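Local coordinates for protein tryptophan halogenase (Shewanella frigidimarina, PDB 2PYX) that probably works as an FAD-dependent monooxygenase of the tryptophan halogenase family, at residues A[194-200]-A[212-217]; A[8-14]-A[42-48]; A[225-231]-A[347-353]; A[235-240]-A[341-347]; A[17-21]-A[365-369]. All blocks are in the same frame, centred on the assembly; numbering follows the deposited sequence. Where two conformers were deposited one is given.

Overall arrangement
Strand 9-13 starts the chain's Rossmann-type core, and contact 2 closes the first loop by pairing it with strand 44-49. Helix 16-31, between those strands, opens contact 5, which closes only at helix 363-377; contacts 2 and 5 therefore cross. Within the long loop of contact 5 lie the other three. Contact 1 forms a short hairpin whose first segment is joined to strand 44-49 at the sheet's edge. Contact 3 then adds strand 347-349 beside strand 224-227, itself a neighbour of strand 9-13. Contact 4 falls within the loop of contact 3, shares Cys347 with it, and sets helix 234-239 against the turn leading into strand 347-349.

Contact 1 (A[194-200]-A[212-217]); sequences IRDHVSQ and LITKQN
Ser199 and Gln200 both face Ile213 in a classic beta bulge of the antiparallel hairpin, so Ile213 O accepts two amides, Ser199 N at 2.7 Å and Gln200 N at 3.1 Å, while Ile213 N bonds back to Gln200 O. Before the bulge, Asp196 holds CG anti to its backbone N (chi1 -158°), which swings OD2 into the turn after strand 209-214, where it receives Gln216 N on its syn lone pair at 2.9 Å. Asn217 ND2 reaches the same oxygen almost straight (175°) but from above the carboxylate plane. A carboxylate suits this spot, since OD1 also accepts His197 N. Thr214 OG1 accepts Asn217 N in an ST motif. Val198, predicted to help bind FAD, lays CG1 on Leu212 CB at 4.0 Å. The Ile213 and Gln200 side chains lie side by side, CD1 3.4 Å from OE1. Ile194, on sheet-edge strand 192-195, bonds through its backbone to strand 44-49; from there the chain enters the hairpin, whose Leu212 packs on Ile11 and Val13 of strand 9-13.

Contact 2 (A[8-14]-A[42-48]); sequences TEIIIVG and KLNITLI
Ile11 brings its CD1 alongside Thr46 because CG1 lies anti to its carbonyl carbon (chi1 -50°) and chi2 turns a further -60°, which leaves CD1 3.8 Å from Thr46 CB, the two side chains side by side. Ile12 keeps an extended chi2 instead, and its CD1 reaches back along the neighbouring strand to Ile45 CG2, also 3.8 Å away. Glu9 is folded at chi2, which brings OE1 over to Asn44; in one of the two modelled conformers of Asn44, ND2 donates to the syn lone pair of OE1 at 2.9 Å, the carboxylate and amide planes being 52° apart, while for the other conformer the bond is uncertain. These are the two parallel strands of a Rossmann beta-alpha-beta unit, connected through helix 16-31. Their amides alternate regularly, from Asn44 N on Thr8 O to Gly14 N on Ile48 O at 2.7 Å. Beta-branched isoleucines suit such extended backbone. Ile12 and Leu47 face helix 16-31, touching Ala23 and Trp20, whereas on the other face Ile11, Val13 and Ile48 meet Leu212. Gly14 begins the glycine-rich turn, probably that of the FAD site; at its backbone angles, with phi positive, a side chain would jam against the preceding carbonyl. Its O, buried without a polar partner in the model, lies 3.5 Å from Leu47 CG.

Contact 3 (A[225-231]-A[347-353]); sequences FIDCTGA and CIAIGMA
Phe225 and Ile348 open a parallel pairing within the Rossmann-type sheet, where strand 224-227 lies between strands 9-13 and 347-349. Three backbone bonds join the segments: Ile348 N to Phe225 O (3.0 Å), Asp227 N to Ile348 O, and Ile350 N to Asp227 O (2.9 Å). On the face of Ile226, CG2 meets Ile350 CD1 at 3.7 Å, both residues touching helix 363-377. Ala353 is small enough to set its CB 3.4 Å from Asp227 O and 3.5 Å from Asp227 OD1. The polar centre is Asp227, its CG anti to the backbone N (chi1 -172°). OD1 accepts Thr229 N in an Asx turn and Thr229 OG1 on its syn lone pair; OD2 takes Leu235 N and Leu236 N at the start of helix 234-239. A leucine in place of Asp227 would probably leave the amides of Thr229, Leu235 and Leu236, and the Thr229 hydroxyl, without this acceptor. Past the strands, a water accepts from Gly230 N and Ala353 N and donates to Ile350 O at 2.8 Å.

Contact 4 (A[235-240]-A[341-347]); sequences LLGEHL and KCWQNNC
Leu236 and Cys347 join helix 234-239 to the beta hairpin of strands 343-344 and 347-349, whose type II' turn runs from Gln344 to Cys347. The Leu236 side chain starts with CB 4.2 Å from Cys347 SG. With CG anti to the backbone N (chi1 -174°), its two methyls spread over the hairpin backbone, whose carbonyl oxygens a leucine shields well. CD1 lies 3.6 Å from Cys342 O and also touches Cys347 O and Gln344 CB. CD2 reaches on to Lys341 O at 3.4 Å, a carbonyl buried here with no polar partner in the model. One turn on, Leu240 CB meets Gln344 CG. A bend at chi2 carries the Gln344 amide away from the leucines, where OE1 accepts Lys341 NZ at 2.8 Å, and NE2 donates to Asn345 OD1 (168°) from above that carbonyl plane. A glycine in place of Gln344 would probably deprive Lys341 NZ and Asn345 OD1 of these partners and open a gap beside Leu236 and Leu240. Asn345 takes the turn's first corner (phi 51°), which favours glycine but admits asparagine. Cys347 SG sits 3.7 Å from Leu235 CB, and its CB packs unusually tightly on Leu240 CD1, at 3.4 Å.

Contact 5 (A[17-21]-A[365-369]); sequences TAGWI and LALIE
Ala18 and Ile368 are the closest CA pair of segments 17-21 and 365-369, 5.8 Å apart; the segment axes run 9.8 Å apart in broadly the same direction, 29° between them. Thr17, Ala18 and Ile21 recur at helical spacing along one flank, and Leu365 and Ile368 along the other. A methyl-sized Ala18 lets Ile368 come close: its CD1 sits on Ala18 CB at 3.8 Å. Since CG2 of Ile368 is anti to its own backbone N (chi1 -74° for CG1), that branch settles between Ala18 CA and Ile21 CG2, 4.0 Å from the latter. Leu365 CD2 meets Thr17 OG1 at 3.7 Å and Ile21 CD1 at 4.0 Å, crossing both side chains at about a right angle. Leu365, Ile368 and Ile21 supply branched carbon, and these segments meet by van der Waals contact alone. Thr17 and Ala18 are predicted FAD ligands, and their amides hold a tartrate, probably from the crystallisation liquor, where the cofactor may bind. Gly19, lacking a side chain, lets Ile12 CG2 and Cys228 SG come close to its CA. Helix 65-73 covers Ile21 and Leu365 with Met66, Ile350 from the sheet's loop backs Ile368, and helix 174-187 receives Trp20.

Contact 1 (A[194-200]-A[212-217])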
# COMPACT_ATOMS: atom_id res chain seq x y z
N ILE A 194 24.33 11.84 2.92
CA ILE A 194 25.48 11.88 1.99
C ILE A 194 24.92 11.69 0.61
O ILE A 194 24.17 10.74 0.37
CB ILE A 194 26.51 10.78 2.27
CG1 ILE A 194 27.12 10.95 3.66
CG2 ILE A 194 27.61 10.78 1.19
CD1 ILE A 194 27.99 9.78 4.07
N ARG A 195 25.25 12.60 -0.31
CA ARG A 195 24.86 12.47 -1.71
C ARG A 195 26.05 11.97 -2.50
O ARG A 195 26.94 12.78 -2.83
CB ARG A 195 24.43 13.82 -2.28
CG ARG A 195 23.13 14.39 -1.74
CD ARG A 195 21.96 13.47 -2.03
NE ARG A 195 20.81 14.19 -2.56
CZ ARG A 195 20.31 14.04 -3.79
NH1 ARG A 195 20.83 13.17 -4.64
NH2 ARG A 195 19.25 14.76 -4.15
N ASP A 196 26.10 10.68 -2.81
CA ASP A 196 27.27 10.06 -3.46
C ASP A 196 26.98 8.66 -3.97
O ASP A 196 25.94 8.07 -3.65
CB ASP A 196 28.41 10.00 -2.44
CG ASP A 196 29.80 9.90 -3.09
OD1 ASP A 196 29.89 9.84 -4.34
OD2 ASP A 196 30.78 9.91 -2.31
N HIS A 197 27.91 8.10 -4.75
CA HIS A 197 27.84 6.71 -5.20
C HIS A 197 28.64 5.79 -4.31
O HIS A 197 29.63 6.21 -3.69
CB HIS A 197 28.39 6.59 -6.62
CG HIS A 197 27.75 7.52 -7.59
ND1 HIS A 197 28.20 8.81 -7.78
CD2 HIS A 197 26.68 7.36 -8.40
CE1 HIS A 197 27.45 9.40 -8.69
NE2 HIS A 197 26.52 8.54 -9.08
N VAL A 198 28.24 4.53 -4.26
CA VAL A 198 28.98 3.49 -3.54
C VAL A 198 29.81 2.75 -4.57
O VAL A 198 29.28 2.16 -5.52
CB VAL A 198 28.05 2.53 -2.81
CG1 VAL A 198 28.81 1.40 -2.16
CG2 VAL A 198 27.24 3.32 -1.76
N SER A 199 31.12 2.79 -4.38
CA SER A 199 32.04 2.16 -5.32
C SER A 199 32.37 0.72 -4.95
O SER A 199 32.56 -0.12 -5.84
CB SER A 199 33.33 2.96 -5.42
OG SER A 199 33.08 4.25 -5.97
N GLN A 200 32.50 0.44 -3.67
CA GLN A 200 32.72 -0.93 -3.20
C GLN A 200 31.91 -1.21 -1.97
O GLN A 200 31.70 -0.32 -1.15
CB GLN A 200 34.17 -1.17 -2.79
CG GLN A 200 35.18 -1.04 -3.88
CD GLN A 200 36.57 -1.16 -3.34
OE1 GLN A 200 37.30 -0.16 -3.26
NE2 GLN A 200 36.95 -2.35 -2.94
N LEU A 212 31.25 0.64 3.38
CA LEU A 212 31.08 1.03 2.01
C LEU A 212 32.18 2.01 1.66
O LEU A 212 32.49 2.88 2.45
CB LEU A 212 29.73 1.69 1.77
CG LEU A 212 28.55 0.88 2.24
CD1 LEU A 212 27.29 1.68 1.97
CD2 LEU A 212 28.48 -0.46 1.52
N ILE A 213 32.77 1.84 0.48
CA ILE A 213 33.73 2.80 0.01
C ILE A 213 33.00 3.63 -1.02
O ILE A 213 32.52 3.11 -2.04
CB ILE A 213 35.00 2.15 -0.56
CG1 ILE A 213 35.49 1.05 0.38
CG2 ILE A 213 36.03 3.22 -0.69
CD1 ILE A 213 36.87 0.53 0.08
N THR A 214 32.81 4.91 -0.69
CA THR A 214 32.10 5.84 -1.54
C THR A 214 33.04 6.41 -2.58
O THR A 214 34.27 6.29 -2.46
CB THR A 214 31.39 7.00 -0.78
OG1 THR A 214 32.35 7.88 -0.17
CG2 THR A 214 30.44 6.42 0.29
N LYS A 215 32.45 7.00 -3.62
CA LYS A 215 33.25 7.57 -4.70
C LYS A 215 34.03 8.82 -4.26
O LYS A 215 35.20 9.00 -4.67
CB LYS A 215 32.35 7.88 -5.89
CG LYS A 215 33.12 8.30 -7.13
CD LYS A 215 32.28 8.18 -8.37
CE LYS A 215 33.14 8.44 -9.60
NZ LYS A 215 32.36 8.33 -10.88
N GLN A 216 33.43 9.66 -3.42
CA GLN A 216 34.09 10.88 -2.95
C GLN A 216 33.90 11.29 -1.48
O GLN A 216 34.24 12.41 -1.10
CB GLN A 216 33.69 12.05 -3.84
CG GLN A 216 32.26 12.49 -3.75
CD GLN A 216 31.94 13.61 -4.75
OE1 GLN A 216 31.05 14.44 -4.51
NE2 GLN A 216 32.67 13.62 -5.87
N ASN A 217 33.37 10.39 -0.64
CA ASN A 217 33.19 10.68 0.79
C ASN A 217 33.94 9.69 1.67
O ASN A 217 33.63 9.52 2.87
CB ASN A 217 31.69 10.70 1.15
CG ASN A 217 31.00 12.00 0.74
OD1 ASN A 217 30.93 12.95 1.52
ND2 ASN A 217 30.52 12.05 -0.50
O HOH W 1 29.19 13.97 -1.92

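Contact 2 (A[8-14]-A[42-48])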
# COMPACT_ATOMS: atom_id res chain seq x y z
N THR A 8 24.47 0.20 16.72
CA THR A 8 24.16 1.63 16.73
C THR A 8 24.48 2.31 15.41
O THR A 8 23.95 3.39 15.15
CB THR A 8 24.91 2.37 17.86
OG1 THR A 8 26.32 2.33 17.60
CG2 THR A 8 24.63 1.76 19.23
N GLU A 9 25.34 1.73 14.58
CA GLU A 9 25.76 2.39 13.35
C GLU A 9 24.96 1.86 12.19
O GLU A 9 25.20 0.74 11.72
CB GLU A 9 27.25 2.16 13.09
CG GLU A 9 28.14 2.57 14.27
CD GLU A 9 27.99 4.04 14.61
OE1 GLU A 9 28.19 4.86 13.70
OE2 GLU A 9 27.61 4.36 15.78
N ILE A 10 24.01 2.67 11.72
CA ILE A 10 23.02 2.22 10.75
C ILE A 10 23.19 3.01 9.47
O ILE A 10 23.13 4.24 9.51
CB ILE A 10 21.59 2.49 11.25
CG1 ILE A 10 21.40 2.04 12.69
CG2 ILE A 10 20.59 1.79 10.32
CD1 ILE A 10 21.66 0.60 12.92
N ILE A 11 23.41 2.31 8.36
CA ILE A 11 23.62 2.88 7.06
C ILE A 11 22.49 2.50 6.13
O ILE A 11 22.26 1.29 5.87
CB ILE A 11 24.98 2.45 6.44
CG1 ILE A 11 26.14 2.64 7.43
CG2 ILE A 11 25.20 3.16 5.13
CD1 ILE A 11 26.32 4.03 7.86
N ILE A 12 21.77 3.50 5.62
CA ILE A 12 20.69 3.33 4.66
C ILE A 12 21.20 3.70 3.28
O ILE A 12 21.70 4.80 3.07
CB ILE A 12 19.49 4.22 5.03
CG1 ILE A 12 19.01 3.91 6.46
CG2 ILE A 12 18.42 4.10 3.98
CD1 ILE A 12 18.10 4.98 7.00
N VAL A 13 21.08 2.76 2.34
CA VAL A 13 21.63 2.95 1.02
C VAL A 13 20.45 3.18 0.09
O VAL A 13 19.70 2.23 -0.24
CB VAL A 13 22.48 1.74 0.58
CG1 VAL A 13 23.14 2.03 -0.76
CG2 VAL A 13 23.56 1.46 1.62
N GLY A 14 20.29 4.44 -0.32
CA GLY A 14 19.15 4.85 -1.09
C GLY A 14 18.22 5.77 -0.32
O GLY A 14 18.02 5.61 0.88
N LYS A 42 21.10 7.16 20.78
CA LYS A 42 21.45 5.77 20.62
C LYS A 42 22.02 5.45 19.26
O LYS A 42 23.08 4.80 19.16
CB LYS A 42 20.22 4.87 20.86
CG LYS A 42 20.56 3.39 20.93
CD LYS A 42 19.33 2.50 20.95
CE LYS A 42 18.46 2.70 22.13
NZ LYS A 42 17.27 1.74 22.11
N LEU A 43 21.30 5.84 18.20
CA LEU A 43 21.62 5.41 16.86
C LEU A 43 22.28 6.54 16.08
O LEU A 43 21.84 7.69 16.14
CB LEU A 43 20.37 5.01 16.06
CG LEU A 43 19.54 3.88 16.65
CD1 LEU A 43 18.40 3.57 15.70
CD2 LEU A 43 20.36 2.65 16.93
N ASN A 44 23.28 6.15 15.32
CA ASN A 44 23.94 7.05 14.37
C ASN A 44 23.52 6.59 12.99
O ASN A 44 23.99 5.56 12.49
CB ASN A 44 25.47 7.00 14.53
CG ASN A 44 26.18 8.00 13.62
OD1 ASN A 44 25.64 9.05 13.29
ND2 ASN A 44 27.41 7.66 13.21
N ILE A 45 22.58 7.32 12.41
CA ILE A 45 21.96 6.94 11.15
C ILE A 45 22.48 7.82 10.01
O ILE A 45 22.42 9.05 10.10
CB ILE A 45 20.44 7.08 11.24
CG1 ILE A 45 19.85 6.28 12.41
CG2 ILE A 45 19.79 6.68 9.91
CD1 ILE A 45 18.49 6.78 12.78
N THR A 46 23.03 7.19 8.97
CA THR A 46 23.50 7.86 7.78
C THR A 46 22.75 7.29 6.57
O THR A 46 22.65 6.07 6.41
CB THR A 46 25.02 7.64 7.60
OG1 THR A 46 25.73 8.14 8.74
CG2 THR A 46 25.54 8.31 6.30
N LEU A 47 22.28 8.18 5.71
CA LEU A 47 21.61 7.83 4.49
C LEU A 47 22.46 8.28 3.32
O LEU A 47 22.75 9.48 3.21
CB LEU A 47 20.18 8.40 4.43
CG LEU A 47 19.29 7.89 3.27
CD1 LEU A 47 17.83 7.93 3.66
CD2 LEU A 47 19.48 8.71 2.02
N ILE A 48 22.85 7.34 2.46
CA ILE A 48 23.65 7.63 1.26
C ILE A 48 22.69 7.55 0.08
O ILE A 48 22.13 6.48 -0.21
CB ILE A 48 24.80 6.62 1.06
CG1 ILE A 48 25.72 6.60 2.27
CG2 ILE A 48 25.57 6.99 -0.24
CD1 ILE A 48 26.72 5.46 2.30

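Contact 3 (A[225-231]-A[347-353])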
# COMPACT_ATOMS: atom_id res chain seq x y z
N PHE A 225 22.98 -2.53 7.50
CA PHE A 225 22.83 -1.86 6.23
C PHE A 225 21.42 -2.05 5.69
O PHE A 225 20.94 -3.19 5.65
CB PHE A 225 23.87 -2.41 5.26
CG PHE A 225 25.25 -2.03 5.63
CD1 PHE A 225 25.95 -2.74 6.59
CD2 PHE A 225 25.83 -0.87 5.08
CE1 PHE A 225 27.24 -2.32 6.99
CE2 PHE A 225 27.12 -0.49 5.49
CZ PHE A 225 27.80 -1.19 6.41
N ILE A 226 20.77 -0.96 5.27
CA ILE A 226 19.41 -1.06 4.79
C ILE A 226 19.48 -0.85 3.31
O ILE A 226 19.94 0.20 2.84
CB ILE A 226 18.50 0.01 5.41
CG1 ILE A 226 18.67 0.13 6.92
CG2 ILE A 226 17.06 -0.27 5.01
CD1 ILE A 226 18.51 -1.10 7.68
N ASP A 227 19.01 -1.83 2.54
CA ASP A 227 19.02 -1.72 1.10
C ASP A 227 17.73 -1.04 0.64
O ASP A 227 16.67 -1.67 0.62
CB ASP A 227 19.16 -3.10 0.45
CG ASP A 227 19.36 -3.03 -1.05
OD1 ASP A 227 19.13 -1.97 -1.63
OD2 ASP A 227 19.70 -4.06 -1.65
N CYS A 228 17.84 0.23 0.25
CA CYS A 228 16.78 1.01 -0.35
C CYS A 228 17.13 1.41 -1.80
O CYS A 228 16.72 2.47 -2.29
CB CYS A 228 16.50 2.22 0.55
SG CYS A 228 15.85 1.73 2.16
N THR A 229 17.88 0.55 -2.48
CA THR A 229 18.38 0.87 -3.83
C THR A 229 17.36 0.60 -4.96
O THR A 229 17.69 0.76 -6.15
CB THR A 229 19.67 0.09 -4.13
OG1 THR A 229 19.43 -1.33 -4.15
CG2 THR A 229 20.73 0.46 -3.15
N GLY A 230 16.13 0.22 -4.62
CA GLY A 230 15.10 -0.08 -5.62
C GLY A 230 15.25 -1.45 -6.23
O GLY A 230 15.90 -2.32 -5.65
N ALA A 231 14.59 -1.67 -7.39
CA ALA A 231 14.48 -2.99 -7.99
C ALA A 231 15.82 -3.67 -8.29
O ALA A 231 15.94 -4.91 -8.33
CB ALA A 231 13.65 -2.93 -9.26
N CYS A 347 21.98 -7.12 6.59
CA CYS A 347 21.38 -6.31 5.54
C CYS A 347 19.88 -6.60 5.47
O CYS A 347 19.47 -7.76 5.34
CB CYS A 347 22.02 -6.59 4.18
SG CYS A 347 21.27 -5.65 2.81
N ILE A 348 19.09 -5.54 5.55
CA ILE A 348 17.65 -5.67 5.35
C ILE A 348 17.20 -4.77 4.19
O ILE A 348 17.58 -3.62 4.08
CB ILE A 348 16.89 -5.42 6.68
CG1 ILE A 348 15.40 -5.78 6.56
CG2 ILE A 348 17.12 -4.02 7.22
CD1 ILE A 348 14.63 -5.64 7.87
N ALA A 349 16.38 -5.34 3.30
CA ALA A 349 15.89 -4.64 2.14
C ALA A 349 14.52 -4.03 2.44
O ALA A 349 13.62 -4.71 2.97
CB ALA A 349 15.81 -5.54 0.92
N ILE A 350 14.35 -2.77 2.07
CA ILE A 350 13.10 -2.06 2.30
C ILE A 350 12.71 -1.34 0.99
O ILE A 350 13.56 -0.67 0.36
CB ILE A 350 13.19 -1.09 3.50
CG1 ILE A 350 13.59 -1.87 4.76
CG2 ILE A 350 11.91 -0.30 3.70
CD1 ILE A 350 13.61 -1.11 6.07
N GLY A 351 11.46 -1.50 0.60
CA GLY A 351 10.98 -0.99 -0.66
C GLY A 351 11.21 -1.99 -1.78
O GLY A 351 11.16 -3.22 -1.55
N MSE A 352 11.37 -1.48 -3.00
CA MSE A 352 11.48 -2.32 -4.20
C MSE A 352 12.70 -3.24 -4.18
O MSE A 352 12.72 -4.25 -4.90
CB MSE A 352 11.48 -1.44 -5.44
CG MSE A 352 10.21 -0.62 -5.52
SE MSE A 352 10.12 0.58 -7.04
CE MSE A 352 10.41 -0.58 -8.28
N ALA A 353 13.71 -2.89 -3.38
CA ALA A 353 14.85 -3.77 -3.23
C ALA A 353 14.44 -5.13 -2.65
O ALA A 353 15.13 -6.14 -2.90
CB ALA A 353 15.94 -3.16 -2.36
O HOH W 2 14.25 -0.20 -2.31

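Contact 4 (A[235-240]-A[341-347])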
# COMPACT_ATOMS: atom_id res chain seq x y z
N LEU A 235 22.38 -4.50 -2.65
CA LEU A 235 22.97 -5.10 -1.47
C LEU A 235 22.37 -6.48 -1.23
O LEU A 235 23.07 -7.48 -1.11
CB LEU A 235 22.78 -4.22 -0.23
CG LEU A 235 23.83 -3.11 -0.04
CD1 LEU A 235 23.81 -2.10 -1.13
CD2 LEU A 235 23.65 -2.44 1.32
N LEU A 236 21.06 -6.56 -1.14
CA LEU A 236 20.45 -7.82 -0.76
C LEU A 236 20.44 -8.84 -1.92
O LEU A 236 20.92 -9.98 -1.80
CB LEU A 236 19.03 -7.58 -0.24
CG LEU A 236 18.37 -8.84 0.32
CD1 LEU A 236 18.65 -8.97 1.79
CD2 LEU A 236 16.88 -8.91 0.05
N GLY A 237 19.90 -8.41 -3.05
CA GLY A 237 19.83 -9.31 -4.20
C GLY A 237 21.16 -9.56 -4.86
O GLY A 237 21.48 -10.71 -5.13
N GLU A 238 21.92 -8.50 -5.14
CA GLU A 238 23.19 -8.65 -5.87
C GLU A 238 24.34 -9.03 -4.95
O GLU A 238 24.88 -10.16 -5.02
CB GLU A 238 23.50 -7.40 -6.67
CG GLU A 238 22.54 -7.19 -7.81
CD GLU A 238 22.54 -8.36 -8.82
OE1 GLU A 238 23.63 -8.94 -9.07
OE2 GLU A 238 21.45 -8.71 -9.33
N HIS A 239 24.70 -8.16 -4.01
CA HIS A 239 25.88 -8.45 -3.16
C HIS A 239 25.70 -9.73 -2.34
O HIS A 239 26.66 -10.53 -2.21
CB HIS A 239 26.15 -7.27 -2.21
CG HIS A 239 27.39 -7.42 -1.39
ND1 HIS A 239 28.67 -7.31 -1.92
CD2 HIS A 239 27.55 -7.63 -0.06
CE1 HIS A 239 29.55 -7.46 -0.95
NE2 HIS A 239 28.90 -7.66 0.19
N LEU A 240 24.52 -9.92 -1.74
CA LEU A 240 24.26 -11.07 -0.88
C LEU A 240 23.54 -12.25 -1.54
O LEU A 240 23.28 -13.26 -0.87
CB LEU A 240 23.54 -10.60 0.40
CG LEU A 240 24.39 -9.70 1.32
CD1 LEU A 240 23.51 -9.04 2.36
CD2 LEU A 240 25.52 -10.47 1.99
N LYS A 341 13.94 -13.73 1.21
CA LYS A 341 14.09 -13.16 2.54
C LYS A 341 14.23 -11.65 2.36
O LYS A 341 14.75 -11.22 1.33
CB LYS A 341 15.40 -13.69 3.18
CG LYS A 341 15.41 -15.13 3.55
CD LYS A 341 16.80 -15.71 3.68
CE LYS A 341 17.37 -15.51 5.00
NZ LYS A 341 18.60 -16.38 5.14
N CYS A 342 13.84 -10.84 3.34
CA CYS A 342 14.19 -9.41 3.35
C CYS A 342 15.44 -9.10 4.17
O CYS A 342 15.97 -7.99 4.04
CB CYS A 342 13.07 -8.51 3.88
SG CYS A 342 12.66 -8.68 5.61
N TRP A 343 15.93 -10.04 4.97
CA TRP A 343 17.03 -9.78 5.90
C TRP A 343 18.04 -10.93 5.80
O TRP A 343 17.70 -12.07 6.07
CB TRP A 343 16.50 -9.64 7.32
CG TRP A 343 17.45 -9.12 8.35
CD1 TRP A 343 18.81 -9.17 8.34
CD2 TRP A 343 17.06 -8.49 9.58
NE1 TRP A 343 19.31 -8.59 9.50
CE2 TRP A 343 18.26 -8.17 10.28
CE3 TRP A 343 15.82 -8.17 10.17
CZ2 TRP A 343 18.25 -7.55 11.50
CZ3 TRP A 343 15.81 -7.55 11.38
CH2 TRP A 343 17.02 -7.24 12.05
N GLN A 344 19.24 -10.62 5.32
CA GLN A 344 20.31 -11.62 5.16
C GLN A 344 21.56 -11.02 5.79
O GLN A 344 21.92 -9.88 5.48
CB GLN A 344 20.55 -11.89 3.66
CG GLN A 344 21.67 -12.88 3.36
CD GLN A 344 21.34 -14.26 3.88
OE1 GLN A 344 20.31 -14.87 3.51
NE2 GLN A 344 22.20 -14.78 4.75
N ASN A 345 22.23 -11.80 6.63
CA ASN A 345 23.36 -11.31 7.39
C ASN A 345 22.90 -10.02 8.09
O ASN A 345 21.91 -10.03 8.85
CB ASN A 345 24.58 -11.15 6.46
CG ASN A 345 25.16 -12.47 6.02
OD1 ASN A 345 24.61 -13.16 5.17
ND2 ASN A 345 26.27 -12.85 6.64
N ASN A 346 23.61 -8.92 7.87
CA ASN A 346 23.32 -7.63 8.52
C ASN A 346 22.75 -6.61 7.56
O ASN A 346 22.97 -5.41 7.69
CB ASN A 346 24.57 -7.05 9.21
CG ASN A 346 25.68 -6.75 8.27
OD1 ASN A 346 25.81 -7.33 7.17
ND2 ASN A 346 26.54 -5.78 8.68
N CYS A 347 21.98 -7.12 6.59
CA CYS A 347 21.38 -6.31 5.54
C CYS A 347 19.88 -6.60 5.47
O CYS A 347 19.47 -7.76 5.34
CB CYS A 347 22.02 -6.59 4.18
SG CYS A 347 21.27 -5.65 2.81

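Contact 5 (A[17-21]-A[365-369])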
# COMPACT_ATOMS: atom_id res chain seq x y z
N THR A 17 11.09 7.26 -0.74
CA THR A 17 10.20 7.01 0.37
C THR A 17 10.73 5.86 1.22
O THR A 17 10.60 5.89 2.45
CB THR A 17 8.79 6.69 -0.08
OG1 THR A 17 8.85 5.64 -1.04
CG2 THR A 17 8.14 7.90 -0.66
N ALA A 18 11.35 4.87 0.60
CA ALA A 18 11.85 3.71 1.35
C ALA A 18 12.93 4.11 2.35
O ALA A 18 12.88 3.81 3.54
CB ALA A 18 12.35 2.64 0.39
N GLY A 19 13.90 4.88 1.87
CA GLY A 19 15.01 5.27 2.70
C GLY A 19 14.64 6.25 3.77
O GLY A 19 15.02 6.08 4.95
N TRP A 20 13.86 7.27 3.39
CA TRP A 20 13.53 8.31 4.37
C TRP A 20 12.47 7.90 5.38
O TRP A 20 12.52 8.30 6.54
CB TRP A 20 13.17 9.62 3.70
CG TRP A 20 14.36 10.23 3.03
CD1 TRP A 20 14.60 10.28 1.68
CD2 TRP A 20 15.48 10.80 3.67
NE1 TRP A 20 15.82 10.89 1.44
CE2 TRP A 20 16.37 11.21 2.65
CE3 TRP A 20 15.84 11.01 5.00
CZ2 TRP A 20 17.60 11.81 2.93
CZ3 TRP A 20 17.03 11.63 5.27
CH2 TRP A 20 17.90 12.02 4.23
N ILE A 21 11.52 7.05 4.98
CA ILE A 21 10.60 6.55 6.01
C ILE A 21 11.37 5.71 7.02
O ILE A 21 11.13 5.78 8.23
CB ILE A 21 9.43 5.76 5.39
CG1 ILE A 21 8.45 6.74 4.74
CG2 ILE A 21 8.71 4.89 6.45
CD1 ILE A 21 7.41 6.06 3.85
N LEU A 365 3.94 1.16 -0.28
CA LEU A 365 4.27 1.95 0.93
C LEU A 365 3.93 1.18 2.22
O LEU A 365 4.63 1.31 3.23
CB LEU A 365 3.59 3.31 0.90
CG LEU A 365 4.27 4.32 -0.02
CD1 LEU A 365 3.37 5.54 -0.23
CD2 LEU A 365 5.61 4.74 0.56
N ALA A 366 2.87 0.38 2.20
CA ALA A 366 2.51 -0.45 3.37
C ALA A 366 3.66 -1.36 3.78
O ALA A 366 3.93 -1.55 4.97
CB ALA A 366 1.29 -1.28 3.04
N LEU A 367 4.32 -1.98 2.80
CA LEU A 367 5.46 -2.88 3.09
C LEU A 367 6.67 -2.08 3.61
O LEU A 367 7.38 -2.56 4.50
CB LEU A 367 5.86 -3.68 1.87
CG LEU A 367 4.92 -4.84 1.51
CD1 LEU A 367 5.17 -5.32 0.07
CD2 LEU A 367 5.14 -5.94 2.56
N ILE A 368 6.93 -0.90 3.04
CA ILE A 368 7.97 -0.05 3.56
C ILE A 368 7.71 0.26 5.06
O ILE A 368 8.60 0.13 5.93
CB ILE A 368 8.10 1.24 2.71
CG1 ILE A 368 8.78 0.91 1.39
CG2 ILE A 368 8.88 2.30 3.46
CD1 ILE A 368 8.59 2.01 0.33
N GLU A 369 6.49 0.70 5.37
CA GLU A 369 6.13 1.03 6.75
C GLU A 369 6.28 -0.20 7.64
O GLU A 369 6.76 -0.08 8.75
CB GLU A 369 4.68 1.50 6.80
CG GLU A 369 4.33 2.80 6.11
CD GLU A 369 2.83 3.02 6.31
OE1 GLU A 369 2.46 3.55 7.35
OE2 GLU A 369 2.03 2.59 5.45